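Local coordinates for maltose/maltodextrin-binding protein (Thermus thermophilus, PDB 2GH9) that binds maltotriose in the cleft between its two lobes, probably to deliver the sugar to a membrane transporter as a periplasmic binding protein, at residues Pro12-Phe24 with Asn285-Phe299. Sequence-based numbering, arbitrary orientation.
Sequences PELEWLKEQARTF and NFAKTLVTGRNLVAF
Gln-20 O is gripped from several sides: it accepts the helical bond from Phe-24 N and a second from a water, 2.8 Å from that water's O, which also donates to Thr-289 OG1, while the Phe-286 ring meets it edge-on, Phe-286 CE1 lying 3.5 Å from Gln-20 O. Beside this site Phe-286 CB sits over the face of the Phe-24 ring in a CH-pi contact, 3.7 Å from the centroid and almost on the ring normal.

Such packing belongs to the alpha/beta lobe of a periplasmic binding protein, here the one carrying the N-terminus: helices 12-24 and 285-290 run at 128° to each other over a shared sheet, Leu-17 and Leu-290 both reaching Val-60 on strand 58-63. Further along, the indole of Trp-16 is a knob set among Leu-290, Asn-295, Ala-298 and Phe-299; CG anti to the backbone N (chi1 170°) swings it out toward helix 293-299. Phe-299 turns its edge to one face, ring planes 59° apart and Phe-299 CD1 3.3 Å from Trp-16 CE3, while its CB makes a CH-pi contact over the five-membered ring. Gln-20 CG covers the opposite face; Leu-290 O lies at the indole edge, buried and without a polar partner. Trp-16 NE1 gives Asn-295 OD1 a weak, strongly bent hydrogen bond of 3.3 Å, indole and amide planes nearly perpendicular. What fixes the amide's rotation is its other end, where Asn-295 ND2 donates nearly straight to Thr-289 O at 2.8 Å, linking helix 293-302 back to the end of helix 280-290.

Toward the sugar, the extended Glu-13 chain lies obliquely against the Phe-299 ring, Glu-13 CD 3.4 Å from Phe-299 CZ. Its carboxylate forms a salt bridge with Arg-305, and a water joins OE2 to Phe-299 O; the Glu-13 side chain lies about 5 Å from a bound glucose unit.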
ATOM      1  N   PRO A  12      15.605   0.061   7.802  1.00 23.15           N
ATOM      2  CA  PRO A  12      16.433   0.634   6.734  1.00 22.62           C
ATOM      3  C   PRO A  12      15.814   1.836   6.002  1.00 22.81           C
ATOM      4  O   PRO A  12      16.546   2.782   5.643  1.00 22.13           O
ATOM      5  CB  PRO A  12      16.632  -0.539   5.794  1.00 22.89           C
ATOM      6  CG  PRO A  12      16.599  -1.726   6.693  1.00 23.17           C
ATOM      7  CD  PRO A  12      15.489  -1.405   7.657  1.00 23.02           C
ATOM      8  N   GLU A  13      14.494   1.823   5.785  1.00 22.31           N
ATOM      9  CA  GLU A  13      13.852   2.960   5.107  1.00 22.12           C
ATOM     10  C   GLU A  13      13.957   4.226   5.914  1.00 22.20           C
ATOM     11  O   GLU A  13      14.251   5.295   5.355  1.00 21.96           O
ATOM     12  CB  GLU A  13      12.380   2.689   4.802  1.00 22.15           C
ATOM     13  CG  GLU A  13      12.138   1.694   3.685  1.00 20.72           C
ATOM     14  CD  GLU A  13      10.654   1.556   3.355  1.00 21.54           C
ATOM     15  OE1 GLU A  13       9.822   1.977   4.175  1.00 23.07           O
ATOM     16  OE2 GLU A  13      10.305   1.030   2.272  1.00 22.19           O
ATOM     17  N   LEU A  14      13.700   4.101   7.213  1.00 22.27           N
ATOM     18  CA  LEU A  14      13.832   5.199   8.156  1.00 22.55           C
ATOM     19  C   LEU A  14      15.275   5.696   8.218  1.00 23.24           C
ATOM     20  O   LEU A  14      15.512   6.901   8.290  1.00 22.36           O
ATOM     21  CB  LEU A  14      13.376   4.778   9.565  1.00 22.15           C
ATOM     22  CG  LEU A  14      13.448   5.842  10.665  1.00 22.12           C
ATOM     23  CD1 LEU A  14      12.562   7.053  10.323  1.00 21.32           C
ATOM     24  CD2 LEU A  14      13.088   5.234  12.038  1.00 21.06           C
ATOM     25  N   GLU A  15      16.228   4.764   8.208  1.00 24.00           N
ATOM     26  CA  GLU A  15      17.633   5.145   8.268  1.00 24.78           C
ATOM     27  C   GLU A  15      18.046   5.974   7.037  1.00 24.49           C
ATOM     28  O   GLU A  15      18.742   6.974   7.174  1.00 24.98           O
ATOM     29  CB  GLU A  15      18.546   3.933   8.495  1.00 24.91           C
ATOM     30  CG  GLU A  15      19.742   4.263   9.395  1.00 30.25           C
ATOM     31  CD  GLU A  15      19.359   4.617  10.849  1.00 35.17           C
ATOM     32  OE1 GLU A  15      18.778   3.758  11.547  1.00 39.78           O
ATOM     33  OE2 GLU A  15      19.639   5.750  11.310  1.00 39.53           O
ATOM     34  N   TRP A  16      17.579   5.583   5.856  1.00 24.25           N
ATOM     35  CA  TRP A  16      17.748   6.406   4.643  1.00 24.42           C
ATOM     36  C   TRP A  16      17.198   7.831   4.822  1.00 24.51           C
ATOM     37  O   TRP A  16      17.876   8.820   4.503  1.00 23.21           O
ATOM     38  CB  TRP A  16      17.068   5.717   3.445  1.00 24.77           C
ATOM     39  CG  TRP A  16      16.930   6.532   2.167  1.00 24.40           C
ATOM     40  CD1 TRP A  16      17.790   6.551   1.116  1.00 25.28           C
ATOM     41  CD2 TRP A  16      15.840   7.387   1.799  1.00 25.26           C
ATOM     42  NE1 TRP A  16      17.310   7.346   0.118  1.00 25.07           N
ATOM     43  CE2 TRP A  16      16.118   7.884   0.511  1.00 25.05           C
ATOM     44  CE3 TRP A  16      14.655   7.773   2.427  1.00 25.28           C
ATOM     45  CZ2 TRP A  16      15.268   8.762  -0.148  1.00 25.15           C
ATOM     46  CZ3 TRP A  16      13.804   8.635   1.761  1.00 24.82           C
ATOM     47  CH2 TRP A  16      14.119   9.117   0.490  1.00 25.58           C
ATOM     48  N   LEU A  17      15.970   7.934   5.328  1.00 24.86           N
ATOM     49  CA  LEU A  17      15.340   9.233   5.520  1.00 25.44           C
ATOM     50  C   LEU A  17      16.125  10.119   6.513  1.00 26.57           C
ATOM     51  O   LEU A  17      16.272  11.335   6.288  1.00 26.00           O
ATOM     52  CB  LEU A  17      13.874   9.077   5.976  1.00 25.19           C
ATOM     53  CG  LEU A  17      13.114  10.394   6.182  1.00 25.37           C
ATOM     54  CD1 LEU A  17      13.343  11.333   5.009  1.00 22.03           C
ATOM     55  CD2 LEU A  17      11.617  10.187   6.446  1.00 24.72           C
ATOM     56  N   LYS A  18      16.620   9.507   7.591  1.00 26.88           N
ATOM     57  CA  LYS A  18      17.416  10.222   8.597  1.00 28.58           C
ATOM     58  C   LYS A  18      18.725  10.742   7.989  1.00 28.97           C
ATOM     59  O   LYS A  18      19.126  11.872   8.280  1.00 28.82           O
ATOM     60  CB  LYS A  18      17.706   9.330   9.825  1.00 28.70           C
ATOM     61  CG  LYS A  18      16.498   9.085  10.718  1.00 29.84           C
ATOM     62  CD  LYS A  18      16.930   8.609  12.121  1.00 30.39           C
ATOM     63  CE  LYS A  18      15.772   8.404  13.052  1.00 32.79           C
ATOM     64  NZ  LYS A  18      14.994   9.669  13.275  1.00 36.74           N
ATOM     65  N   GLU A  19      19.356   9.916   7.149  1.00 29.63           N
ATOM     66  CA  GLU A  19      20.579  10.285   6.438  1.00 30.41           C
ATOM     67  C   GLU A  19      20.344  11.451   5.492  1.00 30.62           C
ATOM     68  O   GLU A  19      21.144  12.393   5.462  1.00 29.86           O
ATOM     69  CB  GLU A  19      21.151   9.117   5.618  1.00 30.36           C
ATOM     70  CG  GLU A  19      22.434   9.504   4.836  1.00 31.45           C
ATOM     71  CD  GLU A  19      22.893   8.485   3.826  1.00 32.91           C
ATOM     72  OE1 GLU A  19      22.358   7.349   3.798  1.00 39.05           O
ATOM     73  OE2 GLU A  19      23.811   8.834   3.038  1.00 38.34           O
ATOM     74  N   GLN A  20      19.270  11.375   4.698  1.00 30.70           N
ATOM     75  CA  GLN A  20      18.946  12.476   3.789  1.00 31.04           C
ATOM     76  C   GLN A  20      18.678  13.774   4.557  1.00 31.00           C
ATOM     77  O   GLN A  20      18.980  14.871   4.065  1.00 30.60           O
ATOM     78  CB  GLN A  20      17.754  12.129   2.873  1.00 31.51           C
ATOM     79  CG  GLN A  20      17.863  10.816   2.085  1.00 32.10           C
ATOM     80  CD  GLN A  20      19.301  10.376   1.780  1.00 34.60           C
ATOM     81  OE1 GLN A  20      19.724   9.267   2.144  1.00 34.74           O
ATOM     82  NE2 GLN A  20      20.051  11.242   1.113  1.00 34.32           N
ATOM     83  N   ALA A  21      18.114  13.652   5.755  1.00 30.79           N
ATOM     84  CA  ALA A  21      17.824  14.810   6.594  1.00 31.64           C
ATOM     85  C   ALA A  21      19.125  15.441   7.103  1.00 32.17           C
ATOM     86  O   ALA A  21      19.253  16.674   7.151  1.00 30.32           O
ATOM     87  CB  ALA A  21      16.923  14.426   7.767  1.00 30.86           C
ATOM     88  N   ARG A  22      20.073  14.580   7.495  1.00 33.06           N
ATOM     89  CA  ARG A  22      21.399  15.038   7.928  1.00 34.12           C
ATOM     90  C   ARG A  22      22.113  15.749   6.767  1.00 34.47           C
ATOM     91  O   ARG A  22      22.552  16.893   6.904  1.00 34.97           O
ATOM     92  CB  ARG A  22      22.233  13.860   8.471  1.00 34.35           C
ATOM     93  CG  ARG A  22      21.823  13.405   9.874  1.00 34.25           C
ATOM     94  CD  ARG A  22      22.884  12.531  10.525  1.00 35.98           C
ATOM     95  NE  ARG A  22      23.160  11.342   9.718  1.00 37.55           N
ATOM     96  CZ  ARG A  22      22.523  10.173   9.829  1.00 38.99           C
ATOM     97  NH1 ARG A  22      21.560   9.990  10.731  1.00 40.00           N
ATOM     98  NH2 ARG A  22      22.861   9.170   9.028  1.00 39.00           N
ATOM     99  N   THR A  23      22.185  15.079   5.619  1.00 35.00           N
ATOM    100  CA  THR A  23      22.765  15.647   4.408  1.00 35.42           C
ATOM    101  C   THR A  23      22.159  17.014   3.998  1.00 35.92           C
ATOM    102  O   THR A  23      22.903  17.907   3.590  1.00 35.46           O
ATOM    103  CB  THR A  23      22.661  14.662   3.240  1.00 35.17           C
ATOM    104  OG1 THR A  23      23.328  13.446   3.592  1.00 35.66           O
ATOM    105  CG2 THR A  23      23.288  15.225   1.995  1.00 35.34           C
ATOM    106  N   PHE A  24      20.838  17.177   4.118  1.00 36.03           N
ATOM    107  CA  PHE A  24      20.191  18.463   3.813  1.00 37.27           C
ATOM    108  C   PHE A  24      20.581  19.573   4.784  1.00 38.53           C
ATOM    109  O   PHE A  24      20.616  20.730   4.400  1.00 38.78           O
ATOM    110  CB  PHE A  24      18.661  18.343   3.818  1.00 36.33           C
ATOM    111  CG  PHE A  24      17.954  19.535   3.240  1.00 35.66           C
ATOM    112  CD1 PHE A  24      17.931  19.746   1.867  1.00 35.39           C
ATOM    113  CD2 PHE A  24      17.285  20.433   4.059  1.00 35.45           C
ATOM    114  CE1 PHE A  24      17.257  20.847   1.322  1.00 35.13           C
ATOM    115  CE2 PHE A  24      16.613  21.534   3.520  1.00 35.10           C
ATOM    116  CZ  PHE A  24      16.598  21.734   2.156  1.00 35.02           C
ATOM    117  N   ASN A 285      12.338  22.351  -1.024  1.00 27.53           N
ATOM    118  CA  ASN A 285      13.683  22.005  -1.468  1.00 27.22           C
ATOM    119  C   ASN A 285      14.077  20.648  -0.912  1.00 26.80           C
ATOM    120  O   ASN A 285      14.629  19.837  -1.627  1.00 26.72           O
ATOM    121  CB  ASN A 285      14.712  23.058  -1.040  1.00 27.90           C
ATOM    122  CG  ASN A 285      14.723  24.284  -1.943  1.00 28.15           C
ATOM    123  OD1 ASN A 285      14.350  24.216  -3.114  1.00 31.09           O
ATOM    124  ND2 ASN A 285      15.156  25.410  -1.396  1.00 29.79           N
ATOM    125  N   PHE A 286      13.768  20.392   0.354  1.00 27.01           N
ATOM    126  CA  PHE A 286      14.146  19.119   0.966  1.00 26.81           C
ATOM    127  C   PHE A 286      13.393  17.960   0.311  1.00 26.62           C
ATOM    128  O   PHE A 286      13.988  16.929   0.006  1.00 25.58           O
ATOM    129  CB  PHE A 286      13.893  19.127   2.466  1.00 26.95           C
ATOM    130  CG  PHE A 286      14.163  17.802   3.120  1.00 26.95           C
ATOM    131  CD1 PHE A 286      15.415  17.202   2.998  1.00 27.28           C
ATOM    132  CD2 PHE A 286      13.183  17.164   3.862  1.00 26.19           C
ATOM    133  CE1 PHE A 286      15.685  15.966   3.604  1.00 28.17           C
ATOM    134  CE2 PHE A 286      13.449  15.922   4.476  1.00 27.74           C
ATOM    135  CZ  PHE A 286      14.698  15.328   4.335  1.00 26.39           C
ATOM    136  N   ALA A 287      12.091  18.141   0.093  1.00 26.56           N
ATOM    137  CA  ALA A 287      11.286  17.148  -0.623  1.00 26.96           C
ATOM    138  C   ALA A 287      11.894  16.798  -1.989  1.00 27.31           C
ATOM    139  O   ALA A 287      11.946  15.620  -2.368  1.00 26.62           O
ATOM    140  CB  ALA A 287       9.849  17.639  -0.780  1.00 26.74           C
ATOM    141  N   LYS A 288      12.372  17.815  -2.712  1.00 27.38           N
ATOM    142  CA  LYS A 288      12.920  17.600  -4.039  1.00 27.61           C
ATOM    143  C   LYS A 288      14.217  16.789  -3.959  1.00 27.30           C
ATOM    144  O   LYS A 288      14.454  15.979  -4.831  1.00 27.12           O
ATOM    145  CB  LYS A 288      13.086  18.929  -4.811  1.00 28.24           C
ATOM    146  CG  LYS A 288      11.741  19.586  -5.157  1.00 28.90           C
ATOM    147  CD  LYS A 288      11.851  21.054  -5.562  1.00 28.19           C
ATOM    148  CE  LYS A 288      12.537  21.219  -6.902  1.00 29.55           C
ATOM    149  NZ  LYS A 288      12.329  22.602  -7.468  1.00 28.78           N
ATOM    150  N   THR A 289      15.005  16.958  -2.897  1.00 27.36           N
ATOM    151  CA  THR A 289      16.235  16.155  -2.721  1.00 27.85           C
ATOM    152  C   THR A 289      15.926  14.656  -2.604  1.00 27.65           C
ATOM    153  O   THR A 289      16.728  13.838  -3.018  1.00 27.64           O
ATOM    154  CB  THR A 289      17.110  16.585  -1.492  1.00 28.25           C
ATOM    155  OG1 THR A 289      16.425  16.322  -0.242  1.00 29.11           O
ATOM    156  CG2 THR A 289      17.510  18.068  -1.591  1.00 29.32           C
ATOM    157  N   LEU A 290      14.765  14.313  -2.038  1.00 26.85           N
ATOM    158  CA  LEU A 290      14.425  12.925  -1.738  1.00 26.98           C
ATOM    159  C   LEU A 290      14.018  12.118  -2.975  1.00 27.18           C
ATOM    160  O   LEU A 290      14.078  10.891  -2.959  1.00 26.31           O
ATOM    161  CB  LEU A 290      13.294  12.872  -0.672  1.00 26.27           C
ATOM    162  CG  LEU A 290      13.489  13.556   0.694  1.00 25.70           C
ATOM    163  CD1 LEU A 290      12.200  13.484   1.559  1.00 24.36           C
ATOM    164  CD2 LEU A 290      14.699  12.986   1.476  1.00 21.98           C
ATOM    165  N   VAL A 291      13.609  12.797  -4.047  1.00 27.39           N
ATOM    166  CA  VAL A 291      13.026  12.127  -5.208  1.00 28.15           C
ATOM    167  C   VAL A 291      13.889  12.196  -6.478  1.00 28.76           C
ATOM    168  O   VAL A 291      13.426  11.864  -7.568  1.00 28.66           O
ATOM    169  CB  VAL A 291      11.569  12.630  -5.510  1.00 28.23           C
ATOM    170  CG1 VAL A 291      10.660  12.415  -4.287  1.00 27.32           C
ATOM    171  CG2 VAL A 291      11.556  14.089  -5.979  1.00 27.54           C
ATOM    172  N   THR A 292      15.153  12.582  -6.329  1.00 29.73           N
ATOM    173  CA  THR A 292      16.117  12.410  -7.423  1.00 30.35           C
ATOM    174  C   THR A 292      16.300  10.928  -7.738  1.00 31.21           C
ATOM    175  O   THR A 292      16.150  10.072  -6.862  1.00 30.88           O
ATOM    176  CB  THR A 292      17.506  13.002  -7.095  1.00 30.22           C
ATOM    177  OG1 THR A 292      18.140  12.210  -6.085  1.00 30.50           O
ATOM    178  CG2 THR A 292      17.385  14.438  -6.628  1.00 30.37           C
ATOM    179  N   GLY A 293      16.638  10.638  -8.995  1.00 31.69           N
ATOM    180  CA  GLY A 293      16.888   9.274  -9.444  1.00 31.74           C
ATOM    181  C   GLY A 293      17.744   8.466  -8.478  1.00 32.29           C
ATOM    182  O   GLY A 293      17.384   7.332  -8.101  1.00 31.80           O
ATOM    183  N   ARG A 294      18.871   9.060  -8.081  1.00 32.35           N
ATOM    184  CA  ARG A 294      19.830   8.445  -7.177  1.00 32.39           C
ATOM    185  C   ARG A 294      19.251   8.103  -5.808  1.00 31.67           C
ATOM    186  O   ARG A 294      19.541   7.036  -5.243  1.00 30.76           O
ATOM    187  CB  ARG A 294      21.022   9.389  -7.003  1.00 33.19           C
ATOM    188  CG  ARG A 294      22.224   8.784  -6.327  1.00 34.44           C
ATOM    189  CD  ARG A 294      23.466   9.655  -6.553  1.00 37.01           C
ATOM    190  NE  ARG A 294      23.749   9.779  -7.994  1.00 41.53           N
ATOM    191  CZ  ARG A 294      24.683   9.101  -8.672  1.00 42.36           C
ATOM    192  NH1 ARG A 294      25.504   8.243  -8.058  1.00 42.72           N
ATOM    193  NH2 ARG A 294      24.811   9.309  -9.983  1.00 41.98           N
ATOM    194  N   ASN A 295      18.455   9.014  -5.260  1.00 30.54           N
ATOM    195  CA  ASN A 295      17.820   8.756  -3.969  1.00 30.06           C
ATOM    196  C   ASN A 295      16.683   7.717  -4.046  1.00 29.14           C
ATOM    197  O   ASN A 295      16.533   6.901  -3.144  1.00 28.80           O
ATOM    198  CB  ASN A 295      17.352  10.047  -3.308  1.00 29.65           C
ATOM    199  CG  ASN A 295      18.272  10.484  -2.195  1.00 30.56           C
ATOM    200  OD1 ASN A 295      18.924   9.656  -1.555  1.00 34.80           O
ATOM    201  ND2 ASN A 295      18.324  11.763  -1.945  1.00 32.11           N
ATOM    202  N   LEU A 296      15.909   7.746  -5.124  1.00 28.82           N
ATOM    203  CA  LEU A 296      14.886   6.728  -5.335  1.00 28.31           C
ATOM    204  C   LEU A 296      15.495   5.322  -5.418  1.00 28.05           C
ATOM    205  O   LEU A 296      14.942   4.378  -4.834  1.00 26.98           O
ATOM    206  CB  LEU A 296      14.076   7.027  -6.584  1.00 28.50           C
ATOM    207  CG  LEU A 296      13.190   8.272  -6.539  1.00 28.72           C
ATOM    208  CD1 LEU A 296      12.459   8.389  -7.842  1.00 29.51           C
ATOM    209  CD2 LEU A 296      12.205   8.273  -5.366  1.00 27.60           C
ATOM    210  N   VAL A 297      16.638   5.204  -6.111  1.00 26.99           N
ATOM    211  CA  VAL A 297      17.365   3.942  -6.234  1.00 26.93           C
ATOM    212  C   VAL A 297      17.886   3.512  -4.870  1.00 26.27           C
ATOM    213  O   VAL A 297      17.706   2.366  -4.487  1.00 26.49           O
ATOM    214  CB  VAL A 297      18.548   3.987  -7.283  1.00 27.07           C
ATOM    215  CG1 VAL A 297      19.446   2.758  -7.139  1.00 27.70           C
ATOM    216  CG2 VAL A 297      18.034   4.040  -8.700  1.00 28.19           C
ATOM    217  N   ALA A 298      18.494   4.442  -4.135  1.00 25.47           N
ATOM    218  CA  ALA A 298      18.991   4.176  -2.793  1.00 25.10           C
ATOM    219  C   ALA A 298      17.887   3.653  -1.880  1.00 24.18           C
ATOM    220  O   ALA A 298      18.060   2.653  -1.182  1.00 23.07           O
ATOM    221  CB  ALA A 298      19.592   5.442  -2.206  1.00 25.74           C
ATOM    222  N   PHE A 299      16.735   4.310  -1.914  1.00 23.10           N
ATOM    223  CA  PHE A 299      15.614   3.865  -1.099  1.00 23.21           C
ATOM    224  C   PHE A 299      15.211   2.432  -1.468  1.00 21.98           C
ATOM    225  O   PHE A 299      14.954   1.638  -0.591  1.00 22.93           O
ATOM    226  CB  PHE A 299      14.440   4.840  -1.250  1.00 22.54           C
ATOM    227  CG  PHE A 299      13.336   4.649  -0.235  1.00 23.09           C
ATOM    228  CD1 PHE A 299      13.532   4.983   1.101  1.00 21.60           C
ATOM    229  CD2 PHE A 299      12.090   4.171  -0.621  1.00 21.87           C
ATOM    230  CE1 PHE A 299      12.521   4.851   2.025  1.00 23.63           C
ATOM    231  CE2 PHE A 299      11.038   4.041   0.330  1.00 22.73           C
ATOM    232  CZ  PHE A 299      11.247   4.388   1.630  1.00 21.64           C
TER
HETATM  233  O   HOH W   1      11.851   0.960   0.023  1.00 20.51           O
HETATM  234  O   HOH W   2      19.109  15.620   1.409  1.00 46.55           O